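Local coordinates for protein alkaline phosphatase (Thermus thermophilus, PDB 7KWD) that probably hydrolyses phosphate monoesters as a homodimeric alkaline phosphatase whose active site holds two zinc ions and one magnesium ion, at residues Q168-G173 against K194-A199; L311-S316 against R462-A467; V68-R73 against V296-T301; R183-A188 against R221-F226. One frame throughout, in Å; residues are numbered along the deposited sequence.

Overall arrangement
Contacts 2, 3 and 4 are buried, whereas contact 1 is only partly so and lies farther out, its centre about 24 Å from that of the chain. Contacts 1 and 4 share one corner of the fold: their centres are about 9 Å apart, and Leu196 N probably bonds to Phe185 O, tying helix 196-202 to the loop 183-188. Contacts 2 and 3 meet where Val314 and Leu312 pack on helix 283-306, which runs into strand 310-325. All four rely on apolar side chains across the interface. Contact 3 alone brings in an exposed carboxylate and a neighbouring subunit; contact 4 alone uses an aromatic ring.

Contact 1 (Q168-G173 against K194-A199); sequences QYLEFG and KDLYAA
Leu170 of helix 162-172 reaches across to Leu196 and Ala199 in the first turn of helix 196-202, a helix-to-helix contact on the periphery of the alpha/beta fold of alkaline phosphatase. The CB of Leu170 already points toward the second helix. With CG anti to the backbone N (chi1 178°), the branch point is carried outward and its two methyls are divided between backbone and side chains. CD1 lies 3.8 Å from Ala199 O, against the peptide carbonyl; CD2 does the closer work, 3.6 Å from Ala199 CB. The same CD2 also meets Leu196 CD2 at 4.0 Å, where the two leucine side chains run alongside each other, pointing opposite ways. Replacing Leu170 with an alanine would probably leave the methyls of Leu196 and Ala199 without their apolar mate and open a gap between the helices. Leu196 is the buried partner, which also packs on Phe185 and Arg190, whereas Ala199 lies nearer the surface. Beyond Leu170 its own helix soon ends, Gly173 leaving the helical conformation with positive phi. On the other side, the turn that presents Leu196 and Ala199 is capped by Asp195: Ala198 N donates to Asp195 OD1 over 2.9 Å, with an N-H...O angle of 162°, meeting the oxygen from above the carboxylate plane.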
loop_
_atom_site.group_PDB
_atom_site.type_symbol
_atom_site.label_atom_id
_atom_site.label_comp_id
_atom_site.label_asym_id
_atom_site.label_seq_id
_atom_site.Cartn_x
_atom_site.Cartn_y
_atom_site.Cartn_z
ATOM N N GLN A 168 -35.962 -3.976 5.815
ATOM C CA GLN A 168 -35.302 -4.448 7.032
ATOM C C GLN A 168 -34.845 -3.282 7.908
ATOM O O GLN A 168 -34.864 -3.381 9.136
ATOM C CB GLN A 168 -34.130 -5.339 6.645
ATOM C CG GLN A 168 -34.551 -6.672 6.019
ATOM C CD GLN A 168 -33.347 -7.484 5.596
ATOM O OE1 GLN A 168 -32.861 -7.339 4.475
ATOM N NE2 GLN A 168 -32.859 -8.338 6.492
ATOM N N TYR A 169 -34.421 -2.170 7.285
ATOM C CA TYR A 169 -34.033 -0.982 8.048
ATOM C C TYR A 169 -35.203 -0.423 8.846
ATOM O O TYR A 169 -35.048 -0.024 10.019
ATOM C CB TYR A 169 -33.509 0.090 7.093
ATOM C CG TYR A 169 -32.074 -0.039 6.686
ATOM C CD1 TYR A 169 -31.341 -1.207 6.928
ATOM C CD2 TYR A 169 -31.429 1.028 6.106
ATOM C CE1 TYR A 169 -30.005 -1.283 6.564
ATOM C CE2 TYR A 169 -30.106 0.960 5.738
ATOM C CZ TYR A 169 -29.394 -0.198 5.966
ATOM O OH TYR A 169 -28.059 -0.228 5.583
ATOM N N LEU A 170 -36.388 -0.360 8.221
ATOM C CA LEU A 170 -37.574 0.094 8.940
ATOM C C LEU A 170 -37.845 -0.784 10.155
ATOM O O LEU A 170 -38.153 -0.281 11.235
ATOM C CB LEU A 170 -38.778 0.095 7.997
ATOM C CG LEU A 170 -40.141 0.493 8.572
ATOM C CD1 LEU A 170 -40.136 1.926 9.135
ATOM C CD2 LEU A 170 -41.241 0.339 7.502
ATOM N N GLU A 171 -37.748 -2.105 9.989
ATOM C CA GLU A 171 -38.025 -3.008 11.100
ATOM C C GLU A 171 -36.921 -2.933 12.149
ATOM O O GLU A 171 -37.198 -2.971 13.353
ATOM C CB GLU A 171 -38.187 -4.444 10.589
ATOM C CG GLU A 171 -38.665 -5.425 11.674
ATOM C CD GLU A 171 -38.614 -6.866 11.201
ATOM O OE1 GLU A 171 -38.404 -7.070 9.979
ATOM O OE2 GLU A 171 -38.773 -7.789 12.046
ATOM N N PHE A 172 -35.661 -2.785 11.718
ATOM C CA PHE A 172 -34.578 -2.657 12.692
ATOM C C PHE A 172 -34.758 -1.419 13.551
ATOM O O PHE A 172 -34.575 -1.465 14.775
ATOM C CB PHE A 172 -33.223 -2.625 11.985
ATOM C CG PHE A 172 -32.050 -2.535 12.940
ATOM C CD1 PHE A 172 -31.663 -3.630 13.710
ATOM C CD2 PHE A 172 -31.361 -1.347 13.092
ATOM C CE1 PHE A 172 -30.577 -3.533 14.605
ATOM C CE2 PHE A 172 -30.271 -1.235 13.989
ATOM C CZ PHE A 172 -29.887 -2.327 14.742
ATOM N N GLY A 173 -35.142 -0.307 12.938
ATOM C CA GLY A 173 -35.457 0.888 13.696
ATOM C C GLY A 173 -34.297 1.724 14.202
ATOM O O GLY A 173 -34.389 2.311 15.293
ATOM N N LYS A 194 -44.290 0.302 -3.321
ATOM C CA LYS A 194 -44.597 0.674 -1.939
ATOM C C LYS A 194 -43.969 2.015 -1.562
ATOM O O LYS A 194 -42.815 2.282 -1.894
ATOM C CB LYS A 194 -44.078 -0.437 -1.026
ATOM C CG LYS A 194 -44.573 -0.440 0.396
ATOM C CD LYS A 194 -43.762 -1.470 1.232
ATOM C CE LYS A 194 -44.210 -2.930 0.986
ATOM N NZ LYS A 194 -44.095 -3.777 2.218
ATOM N N ASP A 195 -44.715 2.858 -0.815
ATOM C CA ASP A 195 -44.170 4.142 -0.321
ATOM C C ASP A 195 -43.500 3.899 1.037
ATOM O O ASP A 195 -44.103 4.061 2.101
ATOM C CB ASP A 195 -45.264 5.206 -0.232
ATOM C CG ASP A 195 -44.738 6.594 0.177
ATOM O OD1 ASP A 195 -43.587 6.681 0.652
ATOM O OD2 ASP A 195 -45.481 7.611 0.007
ATOM N N LEU A 196 -42.221 3.499 1.010
ATOM C CA LEU A 196 -41.527 3.242 2.268
ATOM C C LEU A 196 -41.321 4.518 3.072
ATOM O O LEU A 196 -41.252 4.471 4.305
ATOM C CB LEU A 196 -40.172 2.602 2.012
ATOM C CG LEU A 196 -39.950 1.156 2.372
ATOM C CD1 LEU A 196 -38.398 0.999 2.484
ATOM C CD2 LEU A 196 -40.612 0.689 3.601
ATOM N N TYR A 197 -41.216 5.666 2.403
ATOM C CA TYR A 197 -41.111 6.916 3.148
ATOM C C TYR A 197 -42.285 7.069 4.085
ATOM O O TYR A 197 -42.120 7.381 5.274
ATOM C CB TYR A 197 -41.039 8.101 2.195
ATOM C CG TYR A 197 -39.684 8.202 1.509
ATOM C CD1 TYR A 197 -38.525 8.436 2.234
ATOM C CD2 TYR A 197 -39.573 8.043 0.152
ATOM C CE1 TYR A 197 -37.309 8.509 1.620
ATOM C CE2 TYR A 197 -38.364 8.144 -0.476
ATOM C CZ TYR A 197 -37.235 8.366 0.262
ATOM O OH TYR A 197 -36.027 8.461 -0.374
ATOM N N ALA A 198 -43.488 6.832 3.561
ATOM C CA ALA A 198 -44.685 6.937 4.384
ATOM C C ALA A 198 -44.605 5.988 5.564
ATOM O O ALA A 198 -45.014 6.338 6.673
ATOM C CB ALA A 198 -45.939 6.648 3.548
ATOM N N ALA A 199 -44.074 4.778 5.341
ATOM C CA ALA A 199 -44.010 3.798 6.421
ATOM C C ALA A 199 -43.017 4.227 7.500
ATOM O O ALA A 199 -43.262 4.031 8.694
ATOM C CB ALA A 199 -43.646 2.428 5.856
#

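Contact 2 (L311-S316 against R462-A467); sequences LLIVVS and RLMGEA
Ile313 reaches from strand 310-325 to helix 459-468 with its CD1 methyl, which lies 4.0 Å from Met464 CG and 4.5 Å from Leu463 CB. Its CG1 stands anti to the carbonyl carbon (chi1 -61°) and the chain then runs on extended, so the end methyl, not the CG2 branch, makes the touch. The Ile313 and Met464 side chains lie roughly perpendicular where they meet. Two residues earlier on the strand, Leu311 sends CD2 to 3.8 Å from Ala467 CB; the small side chain of Ala467 probably lets the helix come near here, its CA 7.4 Å from Leu311 CA. This is a helix laid on one face of the central sheet of the alkaline phosphatase alpha/beta fold: the two segments run antiparallel at 175°, their axes 10.6 Å apart at closest approach. The alternation of the strand turns Leu311 and Ile313 to this helix, while Leu312 and Val314 pack on helix 283-306. Met464 also touches Leu41 and Val43 of the adjacent parallel strand 40-46, which extends the helix's footing over a second strand. The side chain of Met464 lies about 10 Å from that of Thr148, a ligand of the magnesium ion.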
loop_
_atom_site.group_PDB
_atom_site.type_symbol
_atom_site.label_atom_id
_atom_site.label_comp_id
_atom_site.label_asym_id
_atom_site.label_seq_id
_atom_site.Cartn_x
_atom_site.Cartn_y
_atom_site.Cartn_z
ATOM N N LEU A 311 -15.322 6.134 22.070
ATOM C CA LEU A 311 -14.200 5.628 21.291
ATOM C C LEU A 311 -14.442 5.854 19.804
ATOM O O LEU A 311 -15.525 5.553 19.297
ATOM C CB LEU A 311 -13.976 4.143 21.561
ATOM C CG LEU A 311 -12.940 3.518 20.617
ATOM C CD1 LEU A 311 -11.558 4.085 20.925
ATOM C CD2 LEU A 311 -12.916 2.016 20.754
ATOM N N LEU A 312 -13.424 6.349 19.102
ATOM C CA LEU A 312 -13.480 6.507 17.664
ATOM C C LEU A 312 -12.524 5.512 17.030
ATOM O O LEU A 312 -11.320 5.519 17.317
ATOM C CB LEU A 312 -13.139 7.938 17.229
ATOM C CG LEU A 312 -12.850 8.085 15.747
ATOM C CD1 LEU A 312 -14.078 7.729 14.907
ATOM C CD2 LEU A 312 -12.349 9.469 15.474
ATOM N N ILE A 313 -13.068 4.644 16.181
ATOM C CA ILE A 313 -12.285 3.724 15.362
ATOM C C ILE A 313 -12.328 4.232 13.931
ATOM O O ILE A 313 -13.419 4.403 13.381
ATOM C CB ILE A 313 -12.833 2.282 15.432
ATOM C CG1 ILE A 313 -12.780 1.755 16.857
ATOM C CG2 ILE A 313 -12.056 1.385 14.444
ATOM C CD1 ILE A 313 -13.212 0.288 16.998
ATOM N N VAL A 314 -11.159 4.433 13.322
ATOM C CA VAL A 314 -11.041 4.818 11.914
ATOM C C VAL A 314 -10.342 3.678 11.186
ATOM O O VAL A 314 -9.224 3.290 11.547
ATOM C CB VAL A 314 -10.282 6.139 11.743
ATOM C CG1 VAL A 314 -10.323 6.608 10.301
ATOM C CG2 VAL A 314 -10.890 7.181 12.637
ATOM N N VAL A 315 -10.996 3.134 10.165
ATOM C CA VAL A 315 -10.519 1.908 9.549
ATOM C C VAL A 315 -10.868 1.912 8.071
ATOM O O VAL A 315 -11.948 2.371 7.664
ATOM C CB VAL A 315 -11.127 0.672 10.242
ATOM C CG1 VAL A 315 -12.615 0.605 9.979
ATOM C CG2 VAL A 315 -10.403 -0.613 9.805
ATOM N N SER A 316 -9.957 1.383 7.270
ATOM C CA SER A 316 -10.276 1.053 5.889
ATOM C C SER A 316 -10.731 -0.398 5.821
ATOM O O SER A 316 -10.186 -1.258 6.532
ATOM C CB SER A 316 -9.058 1.256 4.986
ATOM O OG SER A 316 -9.341 0.712 3.700
ATOM N N ARG A 462 -13.764 -7.710 17.924
ATOM C CA ARG A 462 -13.358 -7.843 19.321
ATOM C C ARG A 462 -13.126 -6.494 19.983
ATOM O O ARG A 462 -13.493 -6.293 21.150
ATOM C CB ARG A 462 -12.098 -8.705 19.408
ATOM C CG ARG A 462 -12.400 -10.114 18.968
ATOM C CD ARG A 462 -11.279 -11.085 19.265
ATOM N NE ARG A 462 -11.434 -12.212 18.371
ATOM C CZ ARG A 462 -10.866 -12.266 17.175
ATOM N NH1 ARG A 462 -10.083 -11.269 16.776
ATOM N NH2 ARG A 462 -11.081 -13.309 16.396
ATOM N N LEU A 463 -12.525 -5.548 19.258
ATOM C CA LEU A 463 -12.308 -4.229 19.830
ATOM C C LEU A 463 -13.627 -3.525 20.115
ATOM O O LEU A 463 -13.783 -2.870 21.151
ATOM C CB LEU A 463 -11.470 -3.374 18.888
ATOM C CG LEU A 463 -10.074 -3.880 18.555
ATOM C CD1 LEU A 463 -9.505 -2.978 17.460
ATOM C CD2 LEU A 463 -9.236 -3.881 19.766
ATOM N N MET A 464 -14.577 -3.614 19.191
ATOM C CA MET A 464 -15.874 -2.999 19.446
ATOM C C MET A 464 -16.541 -3.633 20.655
ATOM O O MET A 464 -17.145 -2.931 21.488
ATOM C CB MET A 464 -16.775 -3.122 18.227
ATOM C CG MET A 464 -16.239 -2.381 17.037
ATOM S SD MET A 464 -17.471 -2.068 15.768
ATOM C CE MET A 464 -17.805 -3.705 15.136
ATOM N N GLY A 465 -16.454 -4.956 20.765
ATOM C CA GLY A 465 -17.116 -5.633 21.871
ATOM C C GLY A 465 -16.471 -5.312 23.203
ATOM O O GLY A 465 -17.162 -5.128 24.201
ATOM N N GLU A 466 -15.142 -5.271 23.242
ATOM C CA GLU A 466 -14.444 -4.877 24.453
ATOM C C GLU A 466 -14.837 -3.476 24.855
ATOM O O GLU A 466 -15.203 -3.233 26.004
ATOM C CB GLU A 466 -12.928 -4.938 24.276
ATOM C CG GLU A 466 -12.203 -4.291 25.459
ATOM C CD GLU A 466 -10.675 -4.441 25.410
ATOM O OE1 GLU A 466 -10.115 -4.759 24.321
ATOM O OE2 GLU A 466 -10.040 -4.196 26.467
ATOM N N ALA A 467 -14.773 -2.532 23.902
ATOM C CA ALA A 467 -15.037 -1.136 24.238
ATOM C C ALA A 467 -16.366 -0.977 24.962
ATOM O O ALA A 467 -16.470 -0.177 25.893
ATOM C CB ALA A 467 -15.044 -0.254 22.977
#

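Contact 3 (V68-R73 against V296-T301); sequences VLALER and VLELLT
The carboxylate of Glu298 passes beside the methyl of Ala70, its OE2 4.0 Å from Ala70 CB, and beyond it the guanidinium of Arg73 is engaged at its edge. There NE and NH2 both donate, side-on, to the single oxygen Val68 O, each at 3.0 Å, and this oxygen lies in the guanidinium plane. NH2 lies in the carbonyl plane on a lone pair, whereas NE sits above that plane. This double grip should fix the rotation of the group. Arg73 NH2 stays 5.1 Å from Glu298 OE2, so any attraction between the opposite charges probably acts at longer range. Glu298 CG is 3.7 Å from the same Ala70 CB, the chain running extended beyond it.

Leu297 makes the apolar part: its CD2 fits against Leu71, 3.6 Å from Leu71 CA and 3.7 Å from Leu71 CB, and also brushes Ala70 CB. Ala70 and Leu71 lie in the first turn of helix 70-75, just after Leu69 at the N-cap position. Asp294, one turn before Glu298, accepts from Ala70 N and Leu71 N and so satisfies backbone N-H groups at this helix start. Val68 and Glu72 also reach the dimer partner, Glu72 OE2 accepting a hydrogen bond from the backbone N of Ala27 of the second subunit. In the alpha/beta fold of alkaline phosphatase, the start of helix 70-75 packs on the long helix 283-306, which in turn packs on strand 40-46, where Leu297 also touches Phe44 and Tyr46. Leu71 touches strand 438-443 and Tyr54 of helix 51-65, so helix 70-75 is wedged between two helices and the sheet.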
loop_
_atom_site.group_PDB
_atom_site.type_symbol
_atom_site.label_atom_id
_atom_site.label_comp_id
_atom_site.label_asym_id
_atom_site.label_seq_id
_atom_site.Cartn_x
_atom_site.Cartn_y
_atom_site.Cartn_z
ATOM N N VAL A 68 -1.700 20.505 6.993
ATOM C CA VAL A 68 -1.481 19.100 7.319
ATOM C C VAL A 68 -2.833 18.399 7.410
ATOM O O VAL A 68 -3.690 18.804 8.186
ATOM C CB VAL A 68 -0.705 18.947 8.624
ATOM C CG1 VAL A 68 -0.488 17.487 8.949
ATOM C CG2 VAL A 68 0.606 19.702 8.506
ATOM N N LEU A 69 -3.011 17.346 6.620
ATOM C CA LEU A 69 -4.198 16.518 6.673
ATOM C C LEU A 69 -4.479 16.029 8.086
ATOM O O LEU A 69 -3.577 15.565 8.785
ATOM C CB LEU A 69 -3.950 15.337 5.728
ATOM C CG LEU A 69 -5.081 14.491 5.193
ATOM C CD1 LEU A 69 -5.875 15.254 4.183
ATOM C CD2 LEU A 69 -4.476 13.250 4.572
ATOM N N ALA A 70 -5.741 16.128 8.512
ATOM C CA ALA A 70 -6.069 15.665 9.851
ATOM C C ALA A 70 -5.700 14.192 10.030
ATOM O O ALA A 70 -5.216 13.788 11.089
ATOM C CB ALA A 70 -7.542 15.888 10.161
ATOM N N LEU A 71 -5.903 13.380 9.005
ATOM C CA LEU A 71 -5.555 11.968 9.118
ATOM C C LEU A 71 -4.051 11.800 9.359
ATOM O O LEU A 71 -3.639 10.947 10.149
ATOM C CB LEU A 71 -6.009 11.212 7.862
ATOM C CG LEU A 71 -5.833 9.707 7.946
ATOM C CD1 LEU A 71 -6.459 9.130 9.209
ATOM C CD2 LEU A 71 -6.350 8.996 6.677
ATOM N N GLU A 72 -3.211 12.621 8.724
ATOM C CA GLU A 72 -1.782 12.530 9.021
ATOM C C GLU A 72 -1.530 12.802 10.510
ATOM O O GLU A 72 -0.766 12.086 11.169
ATOM C CB GLU A 72 -0.954 13.502 8.167
ATOM C CG GLU A 72 0.538 13.485 8.539
ATOM C CD GLU A 72 1.405 14.515 7.806
ATOM O OE1 GLU A 72 0.972 15.036 6.766
ATOM O OE2 GLU A 72 2.517 14.814 8.292
ATOM N N ARG A 73 -2.140 13.863 11.050
ATOM C CA ARG A 73 -1.933 14.185 12.467
ATOM C C ARG A 73 -2.322 13.015 13.360
ATOM O O ARG A 73 -1.644 12.748 14.361
ATOM C CB ARG A 73 -2.733 15.424 12.852
ATOM C CG ARG A 73 -2.460 16.615 11.939
ATOM C CD ARG A 73 -3.287 17.888 12.329
ATOM N NE ARG A 73 -3.480 18.834 11.212
ATOM C CZ ARG A 73 -3.754 20.131 11.378
ATOM N NH1 ARG A 73 -3.870 20.636 12.602
ATOM N NH2 ARG A 73 -3.886 20.933 10.334
ATOM N N VAL A 296 -14.664 15.386 8.068
ATOM C CA VAL A 296 -15.472 14.629 9.027
ATOM C C VAL A 296 -14.628 14.226 10.223
ATOM O O VAL A 296 -15.072 14.311 11.376
ATOM C CB VAL A 296 -16.106 13.399 8.350
ATOM C CG1 VAL A 296 -16.779 12.486 9.393
ATOM C CG2 VAL A 296 -17.131 13.844 7.281
ATOM N N LEU A 297 -13.396 13.783 9.962
ATOM C CA LEU A 297 -12.467 13.399 11.024
ATOM C C LEU A 297 -12.333 14.497 12.054
ATOM O O LEU A 297 -12.326 14.233 13.263
ATOM C CB LEU A 297 -11.125 13.110 10.398
ATOM C CG LEU A 297 -10.175 12.074 10.953
ATOM C CD1 LEU A 297 -10.861 10.791 11.321
ATOM C CD2 LEU A 297 -9.106 11.877 9.844
ATOM N N GLU A 298 -12.218 15.733 11.585
ATOM C CA GLU A 298 -12.051 16.861 12.474
ATOM C C GLU A 298 -13.265 17.001 13.348
ATOM O O GLU A 298 -13.140 17.212 14.556
ATOM C CB GLU A 298 -11.804 18.113 11.650
ATOM C CG GLU A 298 -10.397 18.090 11.077
ATOM C CD GLU A 298 -9.997 19.349 10.343
ATOM O OE1 GLU A 298 -10.882 19.980 9.727
ATOM O OE2 GLU A 298 -8.784 19.677 10.358
ATOM N N LEU A 299 -14.447 16.798 12.767
ATOM C CA LEU A 299 -15.676 16.808 13.540
ATOM C C LEU A 299 -15.705 15.695 14.576
ATOM O O LEU A 299 -16.080 15.903 15.733
ATOM C CB LEU A 299 -16.862 16.666 12.595
ATOM C CG LEU A 299 -18.019 17.577 12.950
ATOM C CD1 LEU A 299 -17.582 19.035 12.815
ATOM C CD2 LEU A 299 -19.144 17.227 12.011
ATOM N N LEU A 300 -15.346 14.475 14.160
ATOM C CA LEU A 300 -15.462 13.337 15.058
ATOM C C LEU A 300 -14.450 13.423 16.186
ATOM O O LEU A 300 -14.761 13.065 17.321
ATOM C CB LEU A 300 -15.286 12.042 14.264
ATOM C CG LEU A 300 -16.370 11.790 13.216
ATOM C CD1 LEU A 300 -16.117 10.475 12.479
ATOM C CD2 LEU A 300 -17.786 11.823 13.839
ATOM N N THR A 301 -13.217 13.858 15.895
ATOM C CA THR A 301 -12.229 13.937 16.968
ATOM C C THR A 301 -12.599 15.042 17.953
ATOM O O THR A 301 -12.493 14.868 19.172
ATOM C CB THR A 301 -10.821 14.145 16.416
ATOM O OG1 THR A 301 -10.761 15.315 15.599
ATOM C CG2 THR A 301 -10.395 12.945 15.628
#

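Contact 4 (R183-A188 against R221-F226); sequences RFFNPA and RLLGVF
The Phe185 ring lies against strand 222-225, where two aliphatic side chains, Val225 and Leu223, meet it. Val225 CG2 sits over one face, 4.1 Å above the ring plane and shifted toward the rim beside CD1. Leu223 approaches obliquely from the same side of the ring plane but farther round the ring, near the CD2-CE2 bond, its CD2 3.9 Å from both Phe185 CD2 and Phe185 CE2. Both pairs meet at a slant. Phe185 CG stands anti to the carbonyl carbon (chi1 -68°), which carries the ring from its loop toward the strand. Leu223 and Val225, two residues apart, project from the same side of the strand and together form the apolar surface that receives it. A serine in place of Phe185 would probably leave these two side chains without their aromatic cover and open a gap between loop and strand. Just after Phe185 the chain folds into an Asx turn, Ala188 N donating to Asn186 OD1 at 3.0 Å. The loop 183-188 thus packs on strand 222-225 of the alpha/beta fold, and Phe185 also touches Leu196 of helix 196-202 and Ala166 of helix 162-172. Tyr197 lies on both Leu223 and Val225, and the strand itself runs parallel to strands 176-178 and 206-208.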
loop_
_atom_site.group_PDB
_atom_site.type_symbol
_atom_site.label_atom_id
_atom_site.label_comp_id
_atom_site.label_asym_id
_atom_site.label_seq_id
_atom_site.Cartn_x
_atom_site.Cartn_y
_atom_site.Cartn_z
ATOM N N ARG A 183 -34.046 5.258 -4.983
ATOM C CA ARG A 183 -34.628 4.191 -5.785
ATOM C C ARG A 183 -35.161 3.037 -4.940
ATOM O O ARG A 183 -35.997 2.268 -5.443
ATOM C CB ARG A 183 -33.602 3.692 -6.812
ATOM C CG ARG A 183 -32.448 2.841 -6.276
ATOM C CD ARG A 183 -31.298 2.658 -7.326
ATOM N NE ARG A 183 -31.582 1.505 -8.170
ATOM C CZ ARG A 183 -30.737 0.508 -8.438
ATOM N NH1 ARG A 183 -29.501 0.491 -7.936
ATOM N NH2 ARG A 183 -31.146 -0.490 -9.214
ATOM N N PHE A 184 -34.729 2.903 -3.677
ATOM C CA PHE A 184 -35.176 1.810 -2.818
ATOM C C PHE A 184 -36.259 2.238 -1.830
ATOM O O PHE A 184 -36.779 1.389 -1.085
ATOM C CB PHE A 184 -33.977 1.180 -2.063
ATOM C CG PHE A 184 -32.836 0.812 -2.966
ATOM C CD1 PHE A 184 -33.013 -0.115 -3.979
ATOM C CD2 PHE A 184 -31.587 1.409 -2.816
ATOM C CE1 PHE A 184 -31.973 -0.420 -4.849
ATOM C CE2 PHE A 184 -30.546 1.103 -3.651
ATOM C CZ PHE A 184 -30.726 0.180 -4.678
ATOM N N PHE A 185 -36.652 3.509 -1.829
ATOM C CA PHE A 185 -37.660 3.986 -0.889
ATOM C C PHE A 185 -38.869 4.623 -1.557
ATOM O O PHE A 185 -39.972 4.567 -1.012
ATOM C CB PHE A 185 -37.038 5.024 0.063
ATOM C CG PHE A 185 -36.017 4.457 1.013
ATOM C CD1 PHE A 185 -34.706 4.252 0.600
ATOM C CD2 PHE A 185 -36.359 4.155 2.326
ATOM C CE1 PHE A 185 -33.744 3.743 1.489
ATOM C CE2 PHE A 185 -35.412 3.636 3.203
ATOM C CZ PHE A 185 -34.106 3.428 2.771
ATOM N N ASN A 186 -38.686 5.206 -2.698
ATOM C CA ASN A 186 -39.687 5.993 -3.411
ATOM C C ASN A 186 -40.702 5.089 -4.090
ATOM O O ASN A 186 -40.313 4.212 -4.873
ATOM C CB ASN A 186 -38.913 6.822 -4.445
ATOM C CG ASN A 186 -39.746 7.852 -5.145
ATOM O OD1 ASN A 186 -40.955 7.734 -5.291
ATOM N ND2 ASN A 186 -39.068 8.864 -5.629
ATOM N N PRO A 187 -42.006 5.266 -3.829
ATOM C CA PRO A 187 -43.006 4.382 -4.477
ATOM C C PRO A 187 -42.951 4.428 -5.986
ATOM O O PRO A 187 -43.339 3.464 -6.655
ATOM C CB PRO A 187 -44.364 4.900 -3.971
ATOM C CG PRO A 187 -44.118 6.283 -3.475
ATOM C CD PRO A 187 -42.633 6.353 -3.054
ATOM N N ALA A 188 -42.435 5.500 -6.549
ATOM C CA ALA A 188 -42.314 5.619 -7.988
ATOM C C ALA A 188 -41.078 4.945 -8.555
ATOM O O ALA A 188 -40.885 5.006 -9.771
ATOM C CB ALA A 188 -42.281 7.108 -8.369
ATOM N N ARG A 221 -35.635 11.360 15.328
ATOM C CA ARG A 221 -35.171 10.265 14.482
ATOM C C ARG A 221 -35.309 10.682 13.030
ATOM O O ARG A 221 -36.241 11.411 12.667
ATOM C CB ARG A 221 -35.949 8.986 14.758
ATOM C CG ARG A 221 -35.605 8.410 16.148
ATOM C CD ARG A 221 -36.412 7.167 16.503
ATOM N NE ARG A 221 -37.738 7.572 16.935
ATOM C CZ ARG A 221 -38.870 7.064 16.461
ATOM N NH1 ARG A 221 -38.821 6.105 15.556
ATOM N NH2 ARG A 221 -40.044 7.511 16.904
ATOM N N LEU A 222 -34.353 10.245 12.215
ATOM C CA LEU A 222 -34.138 10.787 10.882
ATOM C C LEU A 222 -33.961 9.679 9.854
ATOM O O LEU A 222 -33.157 8.763 10.043
ATOM C CB LEU A 222 -32.865 11.646 10.841
ATOM C CG LEU A 222 -32.935 13.141 10.940
ATOM C CD1 LEU A 222 -31.561 13.665 10.536
ATOM C CD2 LEU A 222 -34.005 13.694 10.030
ATOM N N LEU A 223 -34.655 9.806 8.744
ATOM C CA LEU A 223 -34.323 9.098 7.527
ATOM C C LEU A 223 -34.030 10.166 6.496
ATOM O O LEU A 223 -34.907 10.965 6.169
ATOM C CB LEU A 223 -35.455 8.189 7.076
ATOM C CG LEU A 223 -35.265 7.632 5.672
ATOM C CD1 LEU A 223 -33.991 6.776 5.592
ATOM C CD2 LEU A 223 -36.444 6.794 5.221
ATOM N N GLY A 224 -32.801 10.198 6.003
ATOM C CA GLY A 224 -32.415 11.145 4.972
ATOM C C GLY A 224 -31.817 10.448 3.770
ATOM O O GLY A 224 -30.838 9.707 3.889
ATOM N N VAL A 225 -32.429 10.657 2.606
ATOM C CA VAL A 225 -32.082 9.989 1.356
ATOM C C VAL A 225 -31.961 11.098 0.323
ATOM O O VAL A 225 -32.941 11.793 0.043
ATOM C CB VAL A 225 -33.140 8.949 0.958
ATOM C CG1 VAL A 225 -32.755 8.213 -0.271
ATOM C CG2 VAL A 225 -33.353 7.905 2.053
ATOM N N PHE A 226 -30.758 11.279 -0.231
ATOM C CA PHE A 226 -30.424 12.505 -0.926
ATOM C C PHE A 226 -30.108 12.373 -2.402
ATOM O O PHE A 226 -29.852 13.394 -3.050
ATOM C CB PHE A 226 -29.234 13.154 -0.205
ATOM C CG PHE A 226 -29.491 13.401 1.241
ATOM C CD1 PHE A 226 -30.252 14.487 1.653
ATOM C CD2 PHE A 226 -29.027 12.516 2.188
ATOM C CE1 PHE A 226 -30.513 14.695 3.012
ATOM C CE2 PHE A 226 -29.275 12.695 3.527
ATOM C CZ PHE A 226 -30.018 13.788 3.958
#